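Local coordinates for protein UDP-4-amino-4,6-dideoxy-N-acetyl-beta-L-altrosamine transaminase (Helicobacter pylori, PDB 2FNU) that transfers an amino group from glutamate, through pyridoxal phosphate, to a UDP-linked 4-keto sugar in the second step of making pseudaminic acid for flagellin, at residues B[82-87]-B[314-319]; B[126-131]-B[152-157]; B[318-323]-B[336-341]. All coordinates share one frame; numbering follows the deposited sequence.

Interaction 1. Residues B[82-87]-B[314-319]; sequences ISFVAT and VHYKPI. With UD1 (uridine-diphosphate-N-acetylglucosamine), chain F; PMP (4'-deoxy-4'-aminopyridoxal-5'-phosphate), chain E.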
loop_
_atom_site.group_PDB
_atom_site.type_symbol
_atom_site.label_atom_id
_atom_site.label_comp_id
_atom_site.label_asym_id
_atom_site.label_seq_id
_atom_site.Cartn_x
_atom_site.Cartn_y
_atom_site.Cartn_z
ATOM N N ILE B 82 -1.190 -10.559 22.162
ATOM C CA ILE B 82 0.252 -10.255 22.064
ATOM C C ILE B 82 0.665 -10.341 20.604
ATOM O O ILE B 82 1.194 -11.354 20.128
ATOM C CB ILE B 82 1.118 -11.154 23.000
ATOM C CG1 ILE B 82 0.681 -10.968 24.461
ATOM C CG2 ILE B 82 2.608 -10.805 22.889
ATOM C CD1 ILE B 82 0.755 -9.494 24.969
ATOM N N SER B 83 0.355 -9.264 19.890
ATOM C CA SER B 83 0.769 -9.107 18.497
ATOM C C SER B 83 0.845 -7.642 18.212
ATOM O O SER B 83 0.412 -6.822 19.041
ATOM C CB SER B 83 -0.229 -9.735 17.523
ATOM O OG SER B 83 0.364 -9.731 16.229
ATOM N N PHE B 84 1.393 -7.295 17.052
ATOM C CA PHE B 84 1.279 -5.901 16.623
ATOM C C PHE B 84 -0.185 -5.576 16.340
ATOM O O PHE B 84 -0.941 -6.447 15.927
ATOM C CB PHE B 84 2.135 -5.626 15.389
ATOM C CG PHE B 84 2.182 -4.172 15.015
ATOM C CD1 PHE B 84 2.727 -3.244 15.888
ATOM C CD2 PHE B 84 1.612 -3.731 13.831
ATOM C CE1 PHE B 84 2.742 -1.879 15.567
ATOM C CE2 PHE B 84 1.625 -2.366 13.490
ATOM C CZ PHE B 84 2.183 -1.447 14.368
ATOM N N VAL B 85 -0.587 -4.324 16.560
ATOM C CA VAL B 85 -2.009 -3.990 16.486
ATOM C C VAL B 85 -2.652 -4.325 15.131
ATOM O O VAL B 85 -3.864 -4.610 15.055
ATOM C CB VAL B 85 -2.246 -2.508 16.885
ATOM C CG1 VAL B 85 -1.760 -1.553 15.770
ATOM C CG2 VAL B 85 -3.707 -2.250 17.230
ATOM N N ALA B 86 -1.860 -4.309 14.063
ATOM C CA ALA B 86 -2.403 -4.579 12.724
ATOM C C ALA B 86 -3.169 -5.894 12.642
ATOM O O ALA B 86 -4.132 -5.994 11.888
ATOM C CB ALA B 86 -1.281 -4.577 11.676
ATOM N N THR B 87 -2.725 -6.916 13.385
ATOM C CA THR B 87 -3.367 -8.228 13.300
ATOM C C THR B 87 -4.846 -8.112 13.640
ATOM O O THR B 87 -5.702 -8.755 13.014
ATOM C CB THR B 87 -2.686 -9.208 14.261
ATOM O OG1 THR B 87 -1.268 -9.208 14.027
ATOM C CG2 THR B 87 -3.213 -10.635 14.037
ATOM N N VAL B 314 9.814 -3.197 23.439
ATOM C CA VAL B 314 8.912 -4.157 24.050
ATOM C C VAL B 314 7.877 -4.600 23.014
ATOM O O VAL B 314 7.264 -3.753 22.335
ATOM C CB VAL B 314 8.190 -3.554 25.268
ATOM C CG1 VAL B 314 7.157 -4.550 25.859
ATOM C CG2 VAL B 314 9.207 -3.135 26.345
ATOM N N HIS B 315 7.703 -5.920 22.891
ATOM C CA HIS B 315 6.677 -6.510 22.013
ATOM C C HIS B 315 5.822 -7.471 22.856
ATOM O O HIS B 315 6.319 -8.522 23.242
ATOM C CB HIS B 315 7.390 -7.290 20.889
ATOM C CG HIS B 315 8.314 -6.447 20.060
ATOM N ND1 HIS B 315 9.667 -6.329 20.321
ATOM C CD2 HIS B 315 8.079 -5.699 18.958
ATOM C CE1 HIS B 315 10.216 -5.530 19.425
ATOM N NE2 HIS B 315 9.278 -5.141 18.580
ATOM N N TYR B 316 4.556 -7.170 23.176
ATOM C CA TYR B 316 3.756 -6.032 22.730
ATOM C C TYR B 316 2.797 -5.647 23.850
ATOM O O TYR B 316 2.419 -6.490 24.675
ATOM C CB TYR B 316 2.859 -6.437 21.549
ATOM C CG TYR B 316 3.574 -6.756 20.270
ATOM C CD1 TYR B 316 3.843 -8.078 19.918
ATOM C CD2 TYR B 316 3.977 -5.736 19.402
ATOM C CE1 TYR B 316 4.493 -8.377 18.722
ATOM C CE2 TYR B 316 4.641 -6.022 18.193
ATOM C CZ TYR B 316 4.901 -7.346 17.883
ATOM O OH TYR B 316 5.546 -7.626 16.704
ATOM N N LYS B 317 2.349 -4.398 23.847
ATOM C CA LYS B 317 1.196 -4.002 24.664
ATOM C C LYS B 317 -0.009 -4.873 24.291
ATOM O O LYS B 317 -0.316 -5.022 23.118
ATOM C CB LYS B 317 0.886 -2.524 24.419
ATOM C CG LYS B 317 -0.329 -1.946 25.119
ATOM C CD LYS B 317 -0.273 -0.422 24.931
ATOM C CE LYS B 317 -1.443 0.316 25.521
ATOM N NZ LYS B 317 -1.158 1.791 25.418
ATOM N N PRO B 318 -0.677 -5.482 25.285
ATOM C CA PRO B 318 -1.871 -6.262 24.948
ATOM C C PRO B 318 -2.846 -5.415 24.146
ATOM O O PRO B 318 -3.171 -4.304 24.552
ATOM C CB PRO B 318 -2.438 -6.638 26.325
ATOM C CG PRO B 318 -1.166 -6.743 27.210
ATOM C CD PRO B 318 -0.347 -5.563 26.725
ATOM N N ILE B 319 -3.312 -5.931 23.010
ATOM C CA ILE B 319 -4.093 -5.123 22.073
ATOM C C ILE B 319 -5.364 -4.546 22.694
ATOM O O ILE B 319 -5.769 -3.416 22.389
ATOM C CB ILE B 319 -4.405 -5.922 20.779
ATOM C CG1 ILE B 319 -3.112 -6.170 19.983
ATOM C CG2 ILE B 319 -5.443 -5.223 19.920
ATOM C CD1 ILE B 319 -3.258 -7.234 18.884
HETATM C "C1'" UD1 F . 5.994 -1.902 14.461
HETATM C "C2'" UD1 F . 6.171 -3.195 15.277
HETATM C "C3'" UD1 F . 6.882 -4.291 14.489
HETATM C "C4'" UD1 F . 6.267 -4.442 13.091
HETATM C "C5'" UD1 F . 6.073 -3.114 12.335
HETATM C "C6'" UD1 F . 7.378 -2.597 11.723
HETATM C "C7'" UD1 F . 6.293 -2.667 17.684
HETATM C "C8'" UD1 F . 7.148 -2.206 18.834
HETATM N "N2'" UD1 F . 6.896 -2.899 16.513
HETATM O "O1'" UD1 F . 7.242 -1.217 14.336
HETATM O "O3'" UD1 F . 6.767 -5.554 15.186
HETATM O "O5'" UD1 F . 5.429 -2.125 13.155
HETATM O "O7'" UD1 F . 5.105 -2.825 17.833
HETATM N N1 UD1 F . 14.425 0.755 11.725
HETATM C C2 UD1 F . 15.495 0.663 10.811
HETATM N N3 UD1 F . 15.274 0.859 9.501
HETATM C C4 UD1 F . 14.055 1.153 9.028
HETATM C C5 UD1 F . 12.955 1.258 9.879
HETATM C C6 UD1 F . 13.132 1.064 11.243
HETATM O O2 UD1 F . 16.648 0.395 11.231
HETATM O O4 UD1 F . 13.903 1.327 7.804
HETATM C C1B UD1 F . 14.701 0.548 13.161
HETATM C C2B UD1 F . 15.088 1.897 13.753
HETATM O "O2'" UD1 F . 16.190 1.719 14.646
HETATM C C3B UD1 F . 13.855 2.342 14.508
HETATM C C4B UD1 F . 13.224 1.028 14.918
HETATM O O4B UD1 F . 13.542 0.098 13.876
HETATM O O3B UD1 F . 14.152 3.154 15.651
HETATM C C5B UD1 F . 11.722 1.179 15.041
HETATM O O5B UD1 F . 11.189 -0.082 15.422
HETATM P PA UD1 F . 9.713 -0.140 16.072
HETATM O O1A UD1 F . 9.318 -1.603 16.212
HETATM O O2A UD1 F . 9.702 0.761 17.295
HETATM O O3A UD1 F . 8.925 0.563 14.844
HETATM P PB UD1 F . 7.342 0.382 14.563
HETATM O O1B UD1 F . 6.552 0.753 15.809
HETATM O O2B UD1 F . 7.050 1.054 13.229
HETATM N N1 PMP E . 1.717 -8.551 12.122
HETATM C C2 PMP E . 2.809 -8.588 12.951
HETATM C C2A PMP E . 2.938 -9.735 13.926
HETATM C C3 PMP E . 3.772 -7.573 12.861
HETATM O O3 PMP E . 4.884 -7.607 13.653
HETATM C C4 PMP E . 3.611 -6.508 11.944
HETATM C C4A PMP E . 4.588 -5.354 11.886
HETATM N N4A PMP E . 5.155 -5.042 13.180
HETATM C C5 PMP E . 2.519 -6.533 11.070
HETATM C C6 PMP E . 1.622 -7.597 11.143
HETATM C C5A PMP E . 2.300 -5.448 10.030
HETATM O O4P PMP E . 3.228 -5.686 8.987
HETATM P P PMP E . 3.645 -4.481 7.996
HETATM O O1P PMP E . 4.576 -3.594 8.789
HETATM O O2P PMP E . 4.386 -5.148 6.876
HETATM O O3P PMP E . 2.404 -3.780 7.515
HETATM O O HOH W 1 -0.108 -4.498 20.494
#
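Tyr316, Ile82 and Ile319 lock two loops together beside the cofactor of this pyridoxal phosphate-dependent aminotransferase, in the pocket shared by PMP and the UDP-sugar. No hydrogen bond joins the loops directly; they meet by packing, all of it buried. The Tyr316 ring lies flat on the backbone of residues 83-84: the amide nitrogen of Phe84 sits over the ring centre, 3.5 Å above its plane, while CB of His315 covers the opposite face. A flat aromatic suits this slot because it offers a broad apolar face on which the Ser83-Phe84 peptide can stack, and holding the ring between that peptide and His315 CB fixes its tilt. The peptide bond before Tyr316 is cis, which probably helps to direct the phenol toward the ligands.

Ile82 fits the other end. Its CG1 branch lies anti to the carbonyl carbon (chi1 -59°) and carries CD1 to 3.4 Å from the carbonyl oxygen of Tyr316 and 4.0 Å from CG of Pro318, packing against that carbonyl and the proline ring. Ile319 sends CD1 against the backbone of residues 83-85, 3.7 Å from the oxygen of Ser83. That oxygen also receives a hydrogen bond from a water that donates to the oxygen of Lys317 as well, a water-mediated polar link between two backbones that share no direct hydrogen bond.

Phe84 CB touches Tyr316 CE2 although the side chain leads away to the ligands, and His210 of the second subunit meets its ring edge-to-face. At the polar tip of the sandwiched ring, Tyr316 OH donates to O3' of the sugar at 2.8 Å.

Interaction 2. Residues B[126-131]-B[152-157]; sequences VSVDYA and LSDSSH. With PMP (4'-deoxy-4'-aminopyridoxal-5'-phosphate), chain E.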
loop_
_atom_site.group_PDB
_atom_site.type_symbol
_atom_site.label_atom_id
_atom_site.label_comp_id
_atom_site.label_asym_id
_atom_site.label_seq_id
_atom_site.Cartn_x
_atom_site.Cartn_y
_atom_site.Cartn_z
ATOM N N VAL B 126 -6.968 -16.699 14.375
ATOM C CA VAL B 126 -5.747 -16.103 13.810
ATOM C C VAL B 126 -4.641 -16.187 14.865
ATOM O O VAL B 126 -4.725 -15.520 15.898
ATOM C CB VAL B 126 -5.945 -14.613 13.417
ATOM C CG1 VAL B 126 -4.600 -13.993 12.967
ATOM C CG2 VAL B 126 -6.999 -14.485 12.317
ATOM N N SER B 127 -3.629 -17.015 14.609
ATOM C CA SER B 127 -2.466 -17.108 15.492
ATOM C C SER B 127 -1.326 -16.246 14.945
ATOM O O SER B 127 -1.348 -15.848 13.774
ATOM C CB SER B 127 -1.997 -18.565 15.632
ATOM O OG SER B 127 -1.691 -19.116 14.351
ATOM N N VAL B 128 -0.343 -15.993 15.801
ATOM C CA VAL B 128 0.857 -15.233 15.446
ATOM C C VAL B 128 2.086 -16.017 15.910
ATOM O O VAL B 128 2.138 -16.484 17.060
ATOM C CB VAL B 128 0.857 -13.874 16.174
ATOM C CG1 VAL B 128 2.192 -13.124 15.978
ATOM C CG2 VAL B 128 -0.312 -13.035 15.667
ATOM N N ASP B 129 3.084 -16.148 15.036
ATOM C CA ASP B 129 4.322 -16.835 15.412
ATOM C C ASP B 129 5.205 -15.783 16.064
ATOM O O ASP B 129 5.982 -15.089 15.397
ATOM C CB ASP B 129 4.973 -17.442 14.175
ATOM C CG ASP B 129 4.059 -18.420 13.468
ATOM O OD1 ASP B 129 3.391 -19.230 14.160
ATOM O OD2 ASP B 129 3.981 -18.364 12.227
ATOM N N TYR B 130 5.065 -15.644 17.382
ATOM C CA TYR B 130 5.735 -14.559 18.082
ATOM C C TYR B 130 7.252 -14.732 18.049
ATOM O O TYR B 130 7.775 -15.783 18.438
ATOM C CB TYR B 130 5.240 -14.495 19.529
ATOM C CG TYR B 130 5.932 -13.422 20.337
ATOM C CD1 TYR B 130 7.086 -13.715 21.056
ATOM C CD2 TYR B 130 5.437 -12.131 20.368
ATOM C CE1 TYR B 130 7.740 -12.746 21.791
ATOM C CE2 TYR B 130 6.079 -11.136 21.106
ATOM C CZ TYR B 130 7.236 -11.459 21.802
ATOM O OH TYR B 130 7.879 -10.496 22.552
ATOM N N ALA B 131 7.939 -13.662 17.611
ATOM C CA ALA B 131 9.403 -13.619 17.498
ATOM C C ALA B 131 9.955 -14.527 16.417
ATOM O O ALA B 131 11.171 -14.623 16.258
ATOM C CB ALA B 131 10.095 -13.909 18.863
ATOM N N LEU B 152 -6.071 -19.146 10.208
ATOM C CA LEU B 152 -5.305 -18.104 9.518
ATOM C C LEU B 152 -4.064 -17.811 10.355
ATOM O O LEU B 152 -4.127 -17.789 11.579
ATOM C CB LEU B 152 -6.129 -16.823 9.338
ATOM C CG LEU B 152 -7.528 -17.005 8.728
ATOM C CD1 LEU B 152 -8.312 -15.694 8.720
ATOM C CD2 LEU B 152 -7.406 -17.590 7.324
ATOM N N SER B 153 -2.923 -17.620 9.696
ATOM C CA SER B 153 -1.662 -17.468 10.426
ATOM C C SER B 153 -0.984 -16.137 10.096
ATOM O O SER B 153 -0.607 -15.925 8.941
ATOM C CB SER B 153 -0.715 -18.613 10.061
ATOM O OG SER B 153 0.521 -18.550 10.791
ATOM N N ASP B 154 -0.850 -15.255 11.088
ATOM C CA ASP B 154 -0.005 -14.071 10.932
ATOM C C ASP B 154 1.436 -14.476 11.252
ATOM O O ASP B 154 1.883 -14.445 12.411
ATOM C CB ASP B 154 -0.487 -12.907 11.815
ATOM C CG ASP B 154 0.343 -11.658 11.598
ATOM O OD1 ASP B 154 -0.036 -10.593 12.115
ATOM O OD2 ASP B 154 1.377 -11.756 10.878
ATOM N N SER B 155 2.131 -14.903 10.202
ATOM C CA SER B 155 3.506 -15.379 10.285
ATOM C C SER B 155 4.460 -14.243 9.915
ATOM O O SER B 155 5.557 -14.483 9.417
ATOM C CB SER B 155 3.693 -16.598 9.370
ATOM O OG SER B 155 2.886 -17.682 9.848
ATOM N N SER B 156 4.069 -13.002 10.215
ATOM C CA SER B 156 4.859 -11.846 9.781
ATOM C C SER B 156 6.308 -11.910 10.236
ATOM O O SER B 156 7.194 -11.416 9.517
ATOM C CB SER B 156 4.228 -10.541 10.272
ATOM O OG SER B 156 3.073 -10.220 9.512
ATOM N N HIS B 157 6.555 -12.478 11.432
ATOM C CA HIS B 157 7.910 -12.588 11.987
ATOM C C HIS B 157 8.689 -13.791 11.488
ATOM O O HIS B 157 9.882 -13.921 11.808
ATOM C CB HIS B 157 7.860 -12.760 13.519
ATOM C CG HIS B 157 7.278 -11.593 14.252
ATOM N ND1 HIS B 157 7.324 -11.495 15.625
ATOM C CD2 HIS B 157 6.625 -10.489 13.814
ATOM C CE1 HIS B 157 6.730 -10.375 16.004
ATOM N NE2 HIS B 157 6.296 -9.744 14.926
HETATM N N1 PMP E . 1.717 -8.551 12.122
HETATM C C2 PMP E . 2.809 -8.588 12.951
HETATM C C2A PMP E . 2.938 -9.735 13.926
HETATM C C3 PMP E . 3.772 -7.573 12.861
HETATM O O3 PMP E . 4.884 -7.607 13.653
HETATM C C4 PMP E . 3.611 -6.508 11.944
HETATM C C4A PMP E . 4.588 -5.354 11.886
HETATM N N4A PMP E . 5.155 -5.042 13.180
HETATM C C5 PMP E . 2.519 -6.533 11.070
HETATM C C6 PMP E . 1.622 -7.597 11.143
HETATM C C5A PMP E . 2.300 -5.448 10.030
HETATM O O4P PMP E . 3.228 -5.686 8.987
HETATM P P PMP E . 3.645 -4.481 7.996
HETATM O O1P PMP E . 4.576 -3.594 8.789
HETATM O O2P PMP E . 4.386 -5.148 6.876
HETATM O O3P PMP E . 2.404 -3.780 7.515
HETATM O O HOH W 2 0.810 -18.377 13.593
HETATM O O HOH W 3 4.677 -13.854 13.135
#
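Val126 and Leu152 begin a parallel pairing between strands 122-128 and 150-154, the two strands of a beta-alpha-beta unit in the central sheet of the large aminotransferase domain. Here the packing is close and apolar: Val126 CG2 rests 3.9 Å from Leu152 CB, branched aliphatic chains filling the sheet face that also carries Val128 and Asp154. Between the strands, Ser127 N donates to Leu152 O and Ser127 O accepts from Asp154 N at 2.8 Å.

The other side is wetter and polar, although its residues remain buried. On the serine face of the strands, the hydroxyls of Ser127 and Ser153 hold one water by hydrogen bonds, and it makes a weak bond to Asp129 OD1. Past the strand ends, backbone atoms hold a second water, which bridges the oxygens of Asp129 and Asp154 and accepts from His157 N. Between the loops Ser155 OG donates to Asp129 OD2 at 2.7 Å.

Asp154 faces the cofactor, with CG swung anti to its backbone N (chi1 -177°). OD2 takes two bonds from Ser156, from N in an Asx turn and from OG on the syn side, which hold the carboxylate while OD1 lies 2.7 Å from the pyridine N1 of PMP; Thr87 also bonds OD1. His157 links Ala131 to the cofactor through its ring edge: Ala131 N donates in the ring plane to ND1 at 3.0 Å, and NE2 is hydrogen-bonded to O3 of PMP at 2.9 Å.

Interaction 3. Residues B[318-323]-B[336-341]; sequences PIYQYQ and SAEDFY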
loop_
_atom_site.group_PDB
_atom_site.type_symbol
_atom_site.label_atom_id
_atom_site.label_comp_id
_atom_site.label_asym_id
_atom_site.label_seq_id
_atom_site.Cartn_x
_atom_site.Cartn_y
_atom_site.Cartn_z
ATOM N N PRO B 318 -0.677 -5.482 25.285
ATOM C CA PRO B 318 -1.871 -6.262 24.948
ATOM C C PRO B 318 -2.846 -5.415 24.146
ATOM O O PRO B 318 -3.171 -4.304 24.552
ATOM C CB PRO B 318 -2.438 -6.638 26.325
ATOM C CG PRO B 318 -1.166 -6.743 27.210
ATOM C CD PRO B 318 -0.347 -5.563 26.725
ATOM N N ILE B 319 -3.312 -5.931 23.010
ATOM C CA ILE B 319 -4.093 -5.123 22.073
ATOM C C ILE B 319 -5.364 -4.546 22.694
ATOM O O ILE B 319 -5.769 -3.416 22.389
ATOM C CB ILE B 319 -4.405 -5.922 20.779
ATOM C CG1 ILE B 319 -3.112 -6.170 19.983
ATOM C CG2 ILE B 319 -5.443 -5.223 19.920
ATOM C CD1 ILE B 319 -3.258 -7.234 18.884
ATOM N N TYR B 320 -5.976 -5.315 23.588
ATOM C CA TYR B 320 -7.251 -4.871 24.207
ATOM C C TYR B 320 -7.053 -3.657 25.136
ATOM O O TYR B 320 -8.037 -3.071 25.581
ATOM C CB TYR B 320 -7.931 -6.030 24.954
ATOM C CG TYR B 320 -7.054 -6.646 26.037
ATOM C CD1 TYR B 320 -6.473 -7.908 25.861
ATOM C CD2 TYR B 320 -6.782 -5.957 27.221
ATOM C CE1 TYR B 320 -5.652 -8.468 26.845
ATOM C CE2 TYR B 320 -5.946 -6.511 28.214
ATOM C CZ TYR B 320 -5.396 -7.777 28.014
ATOM O OH TYR B 320 -4.570 -8.331 28.967
ATOM N N GLN B 321 -5.800 -3.309 25.444
ATOM C CA GLN B 321 -5.492 -2.122 26.254
ATOM C C GLN B 321 -5.624 -0.808 25.478
ATOM O O GLN B 321 -5.710 0.271 26.095
ATOM C CB GLN B 321 -4.062 -2.186 26.827
ATOM C CG GLN B 321 -3.799 -3.168 27.967
ATOM C CD GLN B 321 -2.448 -2.893 28.690
ATOM O OE1 GLN B 321 -1.821 -1.828 28.513
ATOM N NE2 GLN B 321 -2.013 -3.846 29.519
ATOM N N TYR B 322 -5.565 -0.878 24.143
ATOM C CA TYR B 322 -5.645 0.346 23.346
ATOM C C TYR B 322 -7.026 0.979 23.473
ATOM O O TYR B 322 -8.031 0.272 23.576
ATOM C CB TYR B 322 -5.346 0.047 21.879
ATOM C CG TYR B 322 -3.883 -0.189 21.576
ATOM C CD1 TYR B 322 -2.915 0.795 21.838
ATOM C CD2 TYR B 322 -3.464 -1.387 20.977
ATOM C CE1 TYR B 322 -1.570 0.590 21.534
ATOM C CE2 TYR B 322 -2.115 -1.611 20.675
ATOM C CZ TYR B 322 -1.179 -0.606 20.939
ATOM O OH TYR B 322 0.165 -0.755 20.667
ATOM N N GLN B 323 -7.053 2.319 23.434
ATOM C CA GLN B 323 -8.292 3.104 23.561
ATOM C C GLN B 323 -9.421 2.625 22.652
ATOM O O GLN B 323 -10.578 2.493 23.079
ATOM C CB GLN B 323 -8.000 4.590 23.297
ATOM C CG GLN B 323 -9.241 5.486 23.455
ATOM C CD GLN B 323 -8.976 6.985 23.248
ATOM O OE1 GLN B 323 -9.917 7.797 23.201
ATOM N NE2 GLN B 323 -7.705 7.358 23.124
ATOM N N SER B 336 -2.038 -13.787 31.661
ATOM C CA SER B 336 -0.916 -14.278 30.855
ATOM C C SER B 336 -0.347 -13.197 29.951
ATOM O O SER B 336 0.872 -13.112 29.776
ATOM C CB SER B 336 -1.324 -15.513 30.050
ATOM O OG SER B 336 -2.412 -15.235 29.177
ATOM N N ALA B 337 -1.223 -12.371 29.389
ATOM C CA ALA B 337 -0.782 -11.300 28.474
ATOM C C ALA B 337 -0.138 -10.145 29.243
ATOM O O ALA B 337 0.900 -9.601 28.845
ATOM C CB ALA B 337 -1.956 -10.787 27.642
ATOM N N GLU B 338 -0.779 -9.750 30.350
ATOM C CA GLU B 338 -0.256 -8.665 31.191
ATOM C C GLU B 338 1.129 -9.001 31.744
ATOM O O GLU B 338 2.052 -8.171 31.674
ATOM C CB GLU B 338 -1.212 -8.364 32.359
ATOM C CG GLU B 338 -2.618 -7.934 31.931
ATOM C CD GLU B 338 -2.655 -6.568 31.256
ATOM O OE1 GLU B 338 -2.022 -5.623 31.774
ATOM O OE2 GLU B 338 -3.333 -6.431 30.212
ATOM N N ASP B 339 1.271 -10.210 32.288
ATOM C CA ASP B 339 2.564 -10.639 32.847
ATOM C C ASP B 339 3.629 -10.690 31.755
ATOM O O ASP B 339 4.753 -10.239 31.979
ATOM C CB ASP B 339 2.484 -12.015 33.531
ATOM C CG ASP B 339 1.683 -11.999 34.841
ATOM O OD1 ASP B 339 1.366 -10.917 35.377
ATOM O OD2 ASP B 339 1.356 -13.103 35.305
ATOM N N PHE B 340 3.274 -11.226 30.577
ATOM C CA PHE B 340 4.247 -11.298 29.490
ATOM C C PHE B 340 4.710 -9.897 29.065
ATOM O O PHE B 340 5.905 -9.628 28.921
ATOM C CB PHE B 340 3.660 -12.043 28.284
ATOM C CG PHE B 340 4.664 -12.276 27.193
ATOM C CD1 PHE B 340 5.465 -13.407 27.201
ATOM C CD2 PHE B 340 4.819 -11.343 26.161
ATOM C CE1 PHE B 340 6.419 -13.597 26.182
ATOM C CE2 PHE B 340 5.756 -11.530 25.148
ATOM C CZ PHE B 340 6.556 -12.660 25.165
ATOM N N TYR B 341 3.750 -9.005 28.843
ATOM C CA TYR B 341 4.082 -7.623 28.471
ATOM C C TYR B 341 4.974 -6.950 29.515
ATOM O O TYR B 341 5.946 -6.282 29.173
ATOM C CB TYR B 341 2.785 -6.846 28.302
ATOM C CG TYR B 341 2.898 -5.355 28.109
ATOM C CD1 TYR B 341 3.688 -4.809 27.100
ATOM C CD2 TYR B 341 2.146 -4.487 28.902
ATOM C CE1 TYR B 341 3.756 -3.412 26.908
ATOM C CE2 TYR B 341 2.197 -3.096 28.715
ATOM C CZ TYR B 341 3.003 -2.575 27.727
ATOM O OH TYR B 341 3.029 -1.213 27.530
HETATM O O HOH W 4 0.961 0.046 28.811
#
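A short 3-10 turn, residues 319-321, docks with the proline before it against helix 335-343, beside the loop that lines the substrate pocket. The centre of the join is Glu338, whose carboxylate reaches back from the helix to two side chains of the turn. Tyr320 OH donates to OE2 at 2.6 Å on the anti lone pair, the side away from the other oxygen. Gln321 NE2 approaches the same oxygen on the syn side, somewhat out of the carboxylate plane, 3.0 Å away and nearly straight, with an N-H...O angle of 167°. Two donors thus grip one oxygen from different sides, and the amide of Gln321 lies nearly coplanar with the carboxylate, 24° apart, which should restrain rotation about the last bond of the glutamate. The chain of Glu338 bends at chi2 (-68°), folding the carboxylate over toward the turn, whereas Gln321 runs extended to meet it from the opposite direction. A glutamate suits this spot because it is long enough to reach the turn and its oxygen OE2 can accept from both donors. Tyr320 OH also accepts from Leu334 N.

The apolar half lies alongside. Pro318 crosses Tyr341 at about a right angle and sets CD over its ring face, 3.9 Å from the centroid, a CH-pi contact that a rigid proline ring makes readily. Its CG meets CB of Ala337 at 4.1 Å, where a small residue lets the helix come close. A water connects Tyr341 OH to Gln321 OE1, the latter bond weak. The 3-10 turn is thus docked on helix 335-343 next to the substrate-binding residues Val314-Tyr316 of this aminotransferase-fold enzyme.

Followed from the N terminus, the chain first passes residues 82-87, after strand 76-79 and at the start of helix 86-93, and meets their partner only 227 residues later, so interaction 1 closes a very long loop. Nested inside it, interaction 2 closes a short one through helix 137-146, pairing neighbouring strands of the central sheet. Interaction 3 starts on the segment where interaction 1 ends, sharing Pro318 and Ile319, and follows interaction 2 in series. Interactions 1 and 2 both touch PMP, where Thr87 bonds Asp154; elsewhere Tyr130 OH bonds His315 O. Phe340 packs directly on that same Tyr130, linking helix 335-343 to the loop after strand 122-128.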